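Local atomic coordinates of CsuC (Acinetobacter baumannii, PDB entry 6FJY), a protein that acts as the periplasmic chaperone of archaic chaperone-usher Csu pili, holding the tip adhesin subunit CsuE in a pre-assembly complex by donor-strand complementation. Residues I8-E13 against Y116-F121; W22-G27 against G67-L72; R36-N41 against R89-E94. All coordinates share one frame; numbering follows the deposited sequence.

How the contacts relate
All three contacts belong to the PapD-like N-terminal domain and join strands of one Ig-like sheet system. Contact 1 closes the longest loop of chain, and contacts 2 and 3 are nested inside it with their segments alternating. Contacts 1 and 3 lie side by side, centres about 9 Å apart, because strands 85-95 and 109-123 are neighbours; Ser117 OG meets Arg89 NH2 between them at 2.6 Å. Contact 2 sits farther out, its centre about 18 Å from that of contact 1 and 19 Å from that of contact 3, touching the latter through Leu72 and Leu90. Strand 109-123 gives contact 1 its residues 116-121, pairs with strand 85-95 and continues the sheet into the bound subunit.

Contact 1: residues I8-E13 against Y116-F121; sequences IYPKIE and YSIPLF
Pro10 lies against Ile118 and Leu120 where the N-terminal chain of this Ig-like, PapD-type domain comes alongside strand 109-123 and forms a short parallel pairing with it. Along the pyrrolidine ring, CB stands 3.8 Å from Leu120 CD1, and CG approaches that same methyl at 3.6 Å. CD turns to the other neighbours, touching Ile118 CG2 at 3.5 Å while also lying close to the carbonyl oxygen of Pro119. A compact ring suits this place, since it packs against both branched side chains, crossing each at about a right angle. With CG of Leu120 anti to its N (chi1 175°) and chi2 at 66°, CD1 comes back toward the proline.

Beside this packing, Tyr9 offers the edge of its ring to Pro119, CD1 against CG at 3.5 Å; Arg174 also makes a cation-pi contact with this tyrosine. Ile8 and Ile118 complete the apolar row through CG2 and CD1, and Ile8 also packs on an apolar side chain of the bound subunit's chain. That chain pairs in parallel with Tyr116 and Ser117, so the sheet continues into the partner, as expected of donor-strand complementation.

The backbones draw together toward the Lys11-Phe121 bridge. Phe121 N gives a weak bond to Pro10 O, whereas Phe121 O is gripped more firmly: Ile12 N donates to it at 2.9 Å, and the CA-H of Lys11 approaches the same oxygen, with Lys11 CA 3.0 Å from Phe121 O.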
loop_
_atom_site.group_PDB
_atom_site.type_symbol
_atom_site.label_atom_id
_atom_site.label_comp_id
_atom_site.label_asym_id
_atom_site.label_seq_id
_atom_site.Cartn_x
_atom_site.Cartn_y
_atom_site.Cartn_z
ATOM N N ILE A 8 -1.856 -2.236 -0.272
ATOM C CA ILE A 8 -3.004 -2.815 -0.964
ATOM C C ILE A 8 -3.115 -2.366 -2.425
ATOM O O ILE A 8 -4.009 -2.843 -3.139
ATOM C CB ILE A 8 -4.296 -2.498 -0.186
ATOM C CG1 ILE A 8 -4.386 -1.011 0.103
ATOM C CG2 ILE A 8 -4.345 -3.287 1.147
ATOM C CD1 ILE A 8 -5.590 -0.657 0.948
ATOM N N TYR A 9 -2.230 -1.475 -2.891
ATOM C CA TYR A 9 -2.111 -1.129 -4.310
ATOM C C TYR A 9 -0.668 -1.310 -4.753
ATOM O O TYR A 9 0.003 -0.346 -5.128
ATOM C CB TYR A 9 -2.575 0.304 -4.578
ATOM C CG TYR A 9 -4.023 0.570 -4.237
ATOM C CD1 TYR A 9 -5.051 -0.104 -4.883
ATOM C CD2 TYR A 9 -4.364 1.484 -3.260
ATOM C CE1 TYR A 9 -6.387 0.146 -4.575
ATOM C CE2 TYR A 9 -5.687 1.736 -2.942
ATOM C CZ TYR A 9 -6.693 1.063 -3.599
ATOM O OH TYR A 9 -8.000 1.317 -3.270
ATOM N N PRO A 10 -0.154 -2.537 -4.722
ATOM C CA PRO A 10 1.236 -2.763 -5.115
ATOM C C PRO A 10 1.420 -2.763 -6.630
ATOM O O PRO A 10 0.475 -2.932 -7.408
ATOM C CB PRO A 10 1.538 -4.137 -4.517
ATOM C CG PRO A 10 0.227 -4.850 -4.612
ATOM C CD PRO A 10 -0.820 -3.795 -4.349
ATOM N N LYS A 11 2.673 -2.553 -7.031
ATOM C CA LYS A 11 3.064 -2.562 -8.434
ATOM C C LYS A 11 4.550 -2.863 -8.536
ATOM O O LYS A 11 5.313 -2.651 -7.589
ATOM C CB LYS A 11 2.735 -1.249 -9.166
ATOM C CG LYS A 11 2.630 0.012 -8.313
ATOM C CD LYS A 11 3.941 0.482 -7.732
ATOM C CE LYS A 11 3.689 1.640 -6.751
ATOM N NZ LYS A 11 4.922 2.174 -6.081
ATOM N N ILE A 12 4.933 -3.392 -9.696
ATOM C CA ILE A 12 6.308 -3.749 -10.032
ATOM C C ILE A 12 6.696 -2.924 -11.255
ATOM O O ILE A 12 6.145 -3.127 -12.344
ATOM C CB ILE A 12 6.446 -5.248 -10.320
ATOM C CG1 ILE A 12 5.685 -6.057 -9.266
ATOM C CG2 ILE A 12 7.921 -5.651 -10.358
ATOM C CD1 ILE A 12 5.795 -7.564 -9.433
ATOM N N GLU A 13 7.623 -1.984 -11.080
ATOM C CA GLU A 13 8.001 -1.112 -12.181
ATOM C C GLU A 13 8.841 -1.876 -13.208
ATOM O O GLU A 13 9.274 -3.018 -12.985
ATOM C CB GLU A 13 8.749 0.117 -11.661
ATOM C CG GLU A 13 7.976 0.925 -10.609
ATOM C CD GLU A 13 6.809 1.699 -11.164
ATOM O OE1 GLU A 13 6.650 1.749 -12.400
ATOM O OE2 GLU A 13 6.050 2.269 -10.354
ATOM N N TYR A 116 -8.350 -11.208 1.178
ATOM C CA TYR A 116 -8.008 -9.922 0.588
ATOM C C TYR A 116 -7.797 -10.110 -0.902
ATOM O O TYR A 116 -6.952 -10.913 -1.317
ATOM C CB TYR A 116 -6.751 -9.326 1.220
ATOM C CG TYR A 116 -6.940 -8.854 2.641
ATOM C CD1 TYR A 116 -6.827 -9.735 3.711
ATOM C CD2 TYR A 116 -7.197 -7.519 2.916
ATOM C CE1 TYR A 116 -6.997 -9.300 5.016
ATOM C CE2 TYR A 116 -7.372 -7.073 4.219
ATOM C CZ TYR A 116 -7.269 -7.966 5.261
ATOM O OH TYR A 116 -7.432 -7.531 6.550
ATOM N N SER A 117 -8.587 -9.397 -1.696
ATOM C CA SER A 117 -8.392 -9.304 -3.137
ATOM C C SER A 117 -7.731 -7.957 -3.413
ATOM O O SER A 117 -8.327 -6.898 -3.191
ATOM C CB SER A 117 -9.710 -9.452 -3.896
ATOM O OG SER A 117 -9.474 -9.425 -5.297
ATOM N N ILE A 118 -6.480 -7.998 -3.857
ATOM C CA ILE A 118 -5.627 -6.825 -3.930
ATOM C C ILE A 118 -5.183 -6.626 -5.383
ATOM O O ILE A 118 -4.671 -7.565 -5.994
ATOM C CB ILE A 118 -4.411 -6.944 -2.999
ATOM C CG1 ILE A 118 -4.856 -6.716 -1.542
ATOM C CG2 ILE A 118 -3.312 -5.999 -3.417
ATOM C CD1 ILE A 118 -3.778 -7.041 -0.525
ATOM N N PRO A 119 -5.360 -5.436 -5.960
ATOM C CA PRO A 119 -4.933 -5.226 -7.347
ATOM C C PRO A 119 -3.422 -5.090 -7.438
ATOM O O PRO A 119 -2.787 -4.385 -6.651
ATOM C CB PRO A 119 -5.626 -3.916 -7.724
ATOM C CG PRO A 119 -5.659 -3.150 -6.413
ATOM C CD PRO A 119 -5.899 -4.198 -5.355
ATOM N N LEU A 120 -2.856 -5.744 -8.439
ATOM C CA LEU A 120 -1.417 -5.768 -8.643
ATOM C C LEU A 120 -1.113 -5.482 -10.107
ATOM O O LEU A 120 -1.728 -6.081 -10.997
ATOM C CB LEU A 120 -0.861 -7.124 -8.239
ATOM C CG LEU A 120 0.623 -7.310 -8.514
ATOM C CD1 LEU A 120 1.483 -6.361 -7.637
ATOM C CD2 LEU A 120 0.976 -8.743 -8.308
ATOM N N PHE A 121 -0.207 -4.541 -10.359
ATOM C CA PHE A 121 0.156 -4.180 -11.725
ATOM C C PHE A 121 1.657 -4.264 -11.937
ATOM O O PHE A 121 2.434 -3.749 -11.136
ATOM C CB PHE A 121 -0.318 -2.778 -12.079
ATOM C CG PHE A 121 -1.796 -2.621 -12.004
ATOM C CD1 PHE A 121 -2.597 -3.066 -13.033
ATOM C CD2 PHE A 121 -2.391 -2.009 -10.908
ATOM C CE1 PHE A 121 -3.980 -2.926 -12.977
ATOM C CE2 PHE A 121 -3.770 -1.874 -10.848
ATOM C CZ PHE A 121 -4.561 -2.325 -11.887
#

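Contact 2: residues W22-G27 against G67-L72; sequences WLQNTG and GEKHML
Side-chain torsions of Trp22, Lys69 and Met71 set the indole between the lysine and the methionine. In Trp22, chi1 -66° with chi2 107° brings the six-membered ring to residues 69-71, while Lys69 and Met71 (chi1 -174°) both leave the backbone with CG opposite N, and the lysine stays extended to its amine. Lysine's long chain can therefore lie over one ring face: CE is 3.6 Å above the plane, near the rim, and NZ makes a cation-pi contact 4.8 Å from the centroid of the six-membered ring. The opposite face receives Met71 CG in a CH-pi contact. Met71 SD lies obliquely to the ring in a Met-aromatic contact, and Met71 CB presses on Trp22 CZ3 at 3.3 Å. A broad indole suits this place because both of its faces are used; the lysine's methylenes give apolar cover while its amine adds a cation-pi attraction at this surface of the domain. Gln24, also extended, crosses Lys69 at a slant, with OE1 near CD.

Beneath these side chains the strands run antiparallel. Leu23 and His70 form a hydrogen-bonded pair, with Leu23 N to His70 O at 2.9 Å and His70 N to Leu23 O at 2.8 Å. Asn25 N then donates to Glu68 O, and Gly67 N to Asn25 O. Asn25 OD1 also accepts from Gly27 N, an Asx turn that bends the chain as the strand ends. The positive phi of Gly67 is readily adopted by a residue without CB. His70 NE2 binds Glu68 OE1 at 2.8 Å, reaching it from above the carboxylate plane.

In the domain, strand 18-25 is flanked by strand 69-76 and strand 3-6, where Trp6 meets Trp22; His70 packs on strand 55-64, while Leu23 faces Val33 of strand 31-41.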
loop_
_atom_site.group_PDB
_atom_site.type_symbol
_atom_site.label_atom_id
_atom_site.label_comp_id
_atom_site.label_asym_id
_atom_site.label_seq_id
_atom_site.Cartn_x
_atom_site.Cartn_y
_atom_site.Cartn_z
ATOM N N TRP A 22 3.911 -6.432 2.968
ATOM C CA TRP A 22 4.164 -6.800 4.350
ATOM C C TRP A 22 2.933 -7.442 4.961
ATOM O O TRP A 22 1.802 -7.010 4.724
ATOM C CB TRP A 22 4.602 -5.583 5.157
ATOM C CG TRP A 22 5.914 -5.068 4.689
ATOM C CD1 TRP A 22 6.135 -3.934 3.975
ATOM C CD2 TRP A 22 7.193 -5.682 4.876
ATOM N NE1 TRP A 22 7.474 -3.796 3.709
ATOM C CE2 TRP A 22 8.147 -4.856 4.253
ATOM C CE3 TRP A 22 7.628 -6.839 5.522
ATOM C CZ2 TRP A 22 9.508 -5.154 4.247
ATOM C CZ3 TRP A 22 8.987 -7.129 5.525
ATOM C CH2 TRP A 22 9.905 -6.298 4.882
ATOM N N LEU A 23 3.168 -8.499 5.730
ATOM C CA LEU A 23 2.138 -9.204 6.479
ATOM C C LEU A 23 2.521 -9.114 7.946
ATOM O O LEU A 23 3.559 -9.654 8.345
ATOM C CB LEU A 23 2.080 -10.666 6.045
ATOM C CG LEU A 23 1.590 -10.877 4.612
ATOM C CD1 LEU A 23 1.546 -12.361 4.261
ATOM C CD2 LEU A 23 0.250 -10.194 4.380
ATOM N N GLN A 24 1.689 -8.443 8.743
ATOM C CA GLN A 24 1.996 -8.189 10.138
ATOM C C GLN A 24 0.800 -8.536 11.020
ATOM O O GLN A 24 -0.319 -8.076 10.779
ATOM C CB GLN A 24 2.429 -6.729 10.323
ATOM C CG GLN A 24 2.994 -6.416 11.706
ATOM C CD GLN A 24 3.728 -5.100 11.713
ATOM O OE1 GLN A 24 3.776 -4.407 10.696
ATOM N NE2 GLN A 24 4.312 -4.748 12.845
ATOM N N ASN A 25 1.045 -9.381 12.018
ATOM C CA ASN A 25 0.054 -9.774 13.019
ATOM C C ASN A 25 0.301 -8.956 14.279
ATOM O O ASN A 25 1.302 -9.170 14.976
ATOM C CB ASN A 25 0.151 -11.270 13.317
ATOM C CG ASN A 25 -0.964 -11.771 14.223
ATOM O OD1 ASN A 25 -1.472 -11.052 15.085
ATOM N ND2 ASN A 25 -1.335 -13.032 14.039
ATOM N N THR A 26 -0.612 -8.034 14.579
ATOM C CA THR A 26 -0.549 -7.236 15.796
ATOM C C THR A 26 -1.440 -7.772 16.913
ATOM O O THR A 26 -1.470 -7.181 18.000
ATOM C CB THR A 26 -0.908 -5.779 15.493
ATOM O OG1 THR A 26 -2.092 -5.738 14.686
ATOM C CG2 THR A 26 0.247 -5.081 14.783
ATOM N N GLY A 27 -2.161 -8.864 16.671
ATOM C CA GLY A 27 -3.015 -9.464 17.673
ATOM C C GLY A 27 -2.237 -10.341 18.637
ATOM O O GLY A 27 -1.010 -10.290 18.733
ATOM N N GLY A 67 2.765 -10.862 16.746
ATOM C CA GLY A 67 3.939 -10.016 16.754
ATOM C C GLY A 67 4.883 -10.215 15.592
ATOM O O GLY A 67 5.927 -9.550 15.545
ATOM N N GLU A 68 4.576 -11.117 14.664
ATOM C CA GLU A 68 5.476 -11.362 13.553
ATOM C C GLU A 68 5.195 -10.406 12.405
ATOM O O GLU A 68 4.096 -9.860 12.264
ATOM C CB GLU A 68 5.383 -12.803 13.064
ATOM C CG GLU A 68 5.957 -13.787 14.074
ATOM C CD GLU A 68 6.124 -15.139 13.481
ATOM O OE1 GLU A 68 5.332 -15.441 12.565
ATOM O OE2 GLU A 68 7.034 -15.890 13.918
ATOM N N LYS A 69 6.232 -10.178 11.611
ATOM C CA LYS A 69 6.165 -9.373 10.401
ATOM C C LYS A 69 6.890 -10.152 9.313
ATOM O O LYS A 69 8.100 -10.394 9.413
ATOM C CB LYS A 69 6.788 -7.992 10.624
ATOM C CG LYS A 69 6.678 -7.046 9.439
ATOM C CD LYS A 69 7.285 -5.706 9.781
ATOM C CE LYS A 69 7.288 -4.772 8.575
ATOM N NZ LYS A 69 7.930 -3.442 8.909
ATOM N N HIS A 70 6.151 -10.597 8.309
ATOM C CA HIS A 70 6.728 -11.337 7.200
ATOM C C HIS A 70 6.679 -10.489 5.933
ATOM O O HIS A 70 5.779 -9.666 5.750
ATOM C CB HIS A 70 5.991 -12.661 6.955
ATOM C CG HIS A 70 6.111 -13.654 8.070
ATOM N ND1 HIS A 70 6.219 -15.012 7.838
ATOM C CD2 HIS A 70 6.106 -13.502 9.415
ATOM C CE1 HIS A 70 6.311 -15.649 8.993
ATOM N NE2 HIS A 70 6.248 -14.757 9.966
ATOM N N MET A 71 7.655 -10.690 5.060
ATOM C CA MET A 71 7.615 -10.073 3.744
ATOM C C MET A 71 7.035 -11.074 2.758
ATOM O O MET A 71 7.343 -12.270 2.809
ATOM C CB MET A 71 8.996 -9.584 3.308
ATOM C CG MET A 71 8.993 -8.789 2.006
ATOM S SD MET A 71 10.637 -8.388 1.450
ATOM C CE MET A 71 11.017 -9.911 0.807
ATOM N N LEU A 72 6.134 -10.582 1.918
ATOM C CA LEU A 72 5.609 -11.317 0.780
ATOM C C LEU A 72 6.293 -10.760 -0.461
ATOM O O LEU A 72 6.058 -9.613 -0.852
ATOM C CB LEU A 72 4.090 -11.195 0.706
ATOM C CG LEU A 72 3.390 -11.602 -0.598
ATOM C CD1 LEU A 72 3.685 -13.055 -1.001
ATOM C CD2 LEU A 72 1.897 -11.383 -0.450
#

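Contact 3: residues R36-N41 against R89-E94; sequences RVFKWN and RLIVDE
Ionic and water-mediated links join Arg36 to Asp93: Arg36 NH2 forms a weak salt bridge with Asp93 OD2 at 3.3 Å, the guanidinium and carboxylate planes turned 48° apart. A water accepts from Arg36 NE and donates to Asp93 OD2 and Ile91 O, so it helps fix the guanidinium's rotation.

Cation-pi and CH-pi contacts bring Arg89 over Trp40. Bends at chi2 and chi3 (-65° and -62°) fold its chain over one indole face, with CD 3.4 Å from Trp40 CE3 and NH1 3.4 Å from Trp40 CH2. The guanidinium stands almost upright on the ring, presenting its edge. Arginine suits this place because its methylenes cover the indole while its NH2 reaches Ser117 and the backbone of the bound subunit's chain.

Apolar packing places Ile91 CG1 against Phe38 CD2 at 3.8 Å, and Leu90 CD1 against Val37 CG2 on the other face of the sheet.

Backbone bonds run both ways in the pairs Arg36-Ile91 and Phe38-Arg89, including Arg89 N to Phe38 O at 2.8 Å. This regular antiparallel pairing of strands 31-41 and 85-95 is typical of the Ig-like beta sandwich of PapD-type chaperones.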
loop_
_atom_site.group_PDB
_atom_site.type_symbol
_atom_site.label_atom_id
_atom_site.label_comp_id
_atom_site.label_asym_id
_atom_site.label_seq_id
_atom_site.Cartn_x
_atom_site.Cartn_y
_atom_site.Cartn_z
ATOM N N ARG A 36 -1.855 -16.358 -3.263
ATOM C CA ARG A 36 -1.878 -16.730 -4.674
ATOM C C ARG A 36 -1.940 -15.469 -5.529
ATOM O O ARG A 36 -2.414 -14.424 -5.085
ATOM C CB ARG A 36 -3.066 -17.640 -5.002
ATOM C CG ARG A 36 -2.936 -19.062 -4.450
ATOM C CD ARG A 36 -4.225 -19.836 -4.620
ATOM N NE ARG A 36 -5.299 -19.290 -3.797
ATOM C CZ ARG A 36 -6.562 -19.702 -3.847
ATOM N NH1 ARG A 36 -6.916 -20.661 -4.693
ATOM N NH2 ARG A 36 -7.474 -19.149 -3.060
ATOM N N VAL A 37 -1.434 -15.552 -6.759
ATOM C CA VAL A 37 -1.496 -14.418 -7.676
ATOM C C VAL A 37 -2.123 -14.896 -8.980
ATOM O O VAL A 37 -1.625 -15.832 -9.611
ATOM C CB VAL A 37 -0.121 -13.774 -7.926
ATOM C CG1 VAL A 37 -0.252 -12.579 -8.883
ATOM C CG2 VAL A 37 0.490 -13.329 -6.622
ATOM N N PHE A 38 -3.190 -14.235 -9.389
ATOM C CA PHE A 38 -3.937 -14.580 -10.582
ATOM C C PHE A 38 -3.777 -13.487 -11.624
ATOM O O PHE A 38 -3.639 -12.309 -11.295
ATOM C CB PHE A 38 -5.425 -14.770 -10.261
ATOM C CG PHE A 38 -5.709 -15.953 -9.377
ATOM C CD1 PHE A 38 -5.942 -17.205 -9.926
ATOM C CD2 PHE A 38 -5.718 -15.823 -7.996
ATOM C CE1 PHE A 38 -6.201 -18.292 -9.117
ATOM C CE2 PHE A 38 -5.981 -16.908 -7.184
ATOM C CZ PHE A 38 -6.216 -18.142 -7.741
ATOM N N LYS A 39 -3.780 -13.898 -12.886
ATOM C CA LYS A 39 -3.809 -12.946 -13.977
ATOM C C LYS A 39 -5.234 -12.446 -14.140
ATOM O O LYS A 39 -6.197 -13.200 -13.975
ATOM C CB LYS A 39 -3.304 -13.577 -15.266
ATOM C CG LYS A 39 -2.798 -12.573 -16.288
ATOM C CD LYS A 39 -1.907 -13.252 -17.323
ATOM C CE LYS A 39 -1.267 -12.244 -18.274
ATOM N NZ LYS A 39 -0.352 -12.913 -19.258
ATOM N N TRP A 40 -5.358 -11.151 -14.410
ATOM C CA TRP A 40 -6.625 -10.437 -14.402
ATOM C C TRP A 40 -6.853 -9.831 -15.779
ATOM O O TRP A 40 -6.036 -9.035 -16.249
ATOM C CB TRP A 40 -6.591 -9.365 -13.315
ATOM C CG TRP A 40 -7.787 -8.489 -13.195
ATOM C CD1 TRP A 40 -9.026 -8.699 -13.702
ATOM C CD2 TRP A 40 -7.838 -7.228 -12.507
ATOM N NE1 TRP A 40 -9.855 -7.645 -13.374
ATOM C CE2 TRP A 40 -9.147 -6.733 -12.638
ATOM C CE3 TRP A 40 -6.900 -6.482 -11.789
ATOM C CZ2 TRP A 40 -9.547 -5.520 -12.089
ATOM C CZ3 TRP A 40 -7.292 -5.270 -11.249
ATOM C CH2 TRP A 40 -8.615 -4.802 -11.402
ATOM N N ASN A 41 -7.961 -10.198 -16.415
ATOM C CA ASN A 41 -8.310 -9.659 -17.720
ATOM C C ASN A 41 -9.791 -9.345 -17.718
ATOM O O ASN A 41 -10.529 -9.771 -16.827
ATOM C CB ASN A 41 -7.968 -10.620 -18.869
ATOM C CG ASN A 41 -8.761 -11.924 -18.814
ATOM O OD1 ASN A 41 -9.906 -11.989 -19.265
ATOM N ND2 ASN A 41 -8.142 -12.972 -18.279
ATOM N N ARG A 89 -4.373 -10.109 -9.764
ATOM C CA ARG A 89 -5.034 -9.990 -8.467
ATOM C C ARG A 89 -4.203 -10.780 -7.478
ATOM O O ARG A 89 -3.930 -11.964 -7.708
ATOM C CB ARG A 89 -6.463 -10.536 -8.474
ATOM C CG ARG A 89 -7.443 -9.836 -9.429
ATOM C CD ARG A 89 -7.751 -8.384 -9.115
ATOM N NE ARG A 89 -8.388 -8.187 -7.825
ATOM C CZ ARG A 89 -8.978 -7.057 -7.459
ATOM N NH1 ARG A 89 -9.027 -6.021 -8.288
ATOM N NH2 ARG A 89 -9.511 -6.957 -6.255
ATOM N N LEU A 90 -3.767 -10.114 -6.411
ATOM C CA LEU A 90 -3.148 -10.778 -5.273
ATOM C C LEU A 90 -4.260 -11.233 -4.334
ATOM O O LEU A 90 -5.105 -10.422 -3.935
ATOM C CB LEU A 90 -2.192 -9.823 -4.563
ATOM C CG LEU A 90 -1.677 -10.256 -3.193
ATOM C CD1 LEU A 90 -0.931 -11.551 -3.293
ATOM C CD2 LEU A 90 -0.820 -9.175 -2.559
ATOM N N ILE A 91 -4.281 -12.529 -4.007
ATOM C CA ILE A 91 -5.304 -13.106 -3.138
ATOM C C ILE A 91 -4.618 -13.719 -1.923
ATOM O O ILE A 91 -3.898 -14.722 -2.043
ATOM C CB ILE A 91 -6.158 -14.161 -3.850
ATOM C CG1 ILE A 91 -6.826 -13.602 -5.105
ATOM C CG2 ILE A 91 -7.230 -14.659 -2.888
ATOM C CD1 ILE A 91 -7.827 -12.534 -4.822
ATOM N N VAL A 92 -4.864 -13.149 -0.749
ATOM C CA VAL A 92 -4.334 -13.711 0.486
ATOM C C VAL A 92 -5.483 -14.046 1.435
ATOM O O VAL A 92 -6.358 -13.210 1.707
ATOM C CB VAL A 92 -3.264 -12.812 1.141
ATOM C CG1 VAL A 92 -2.972 -11.566 0.304
ATOM C CG2 VAL A 92 -3.571 -12.529 2.595
ATOM N N ASP A 93 -5.502 -15.299 1.877
ATOM C CA ASP A 93 -6.540 -15.858 2.731
ATOM C C ASP A 93 -6.007 -15.954 4.161
ATOM O O ASP A 93 -5.001 -16.632 4.403
ATOM C CB ASP A 93 -6.940 -17.232 2.204
ATOM C CG ASP A 93 -7.770 -17.149 0.942
ATOM O OD1 ASP A 93 -8.855 -16.547 1.001
ATOM O OD2 ASP A 93 -7.333 -17.671 -0.111
ATOM N N GLU A 94 -6.683 -15.287 5.101
ATOM C CA GLU A 94 -6.224 -15.143 6.484
ATOM C C GLU A 94 -7.112 -15.968 7.408
ATOM O O GLU A 94 -8.313 -15.699 7.524
ATOM C CB GLU A 94 -6.232 -13.670 6.911
ATOM C CG GLU A 94 -5.631 -13.368 8.301
ATOM C CD GLU A 94 -6.689 -13.239 9.400
ATOM O OE1 GLU A 94 -7.888 -13.434 9.110
ATOM O OE2 GLU A 94 -6.325 -12.940 10.557
HETATM O O HOH W 1 -4.874 -17.773 -1.686
#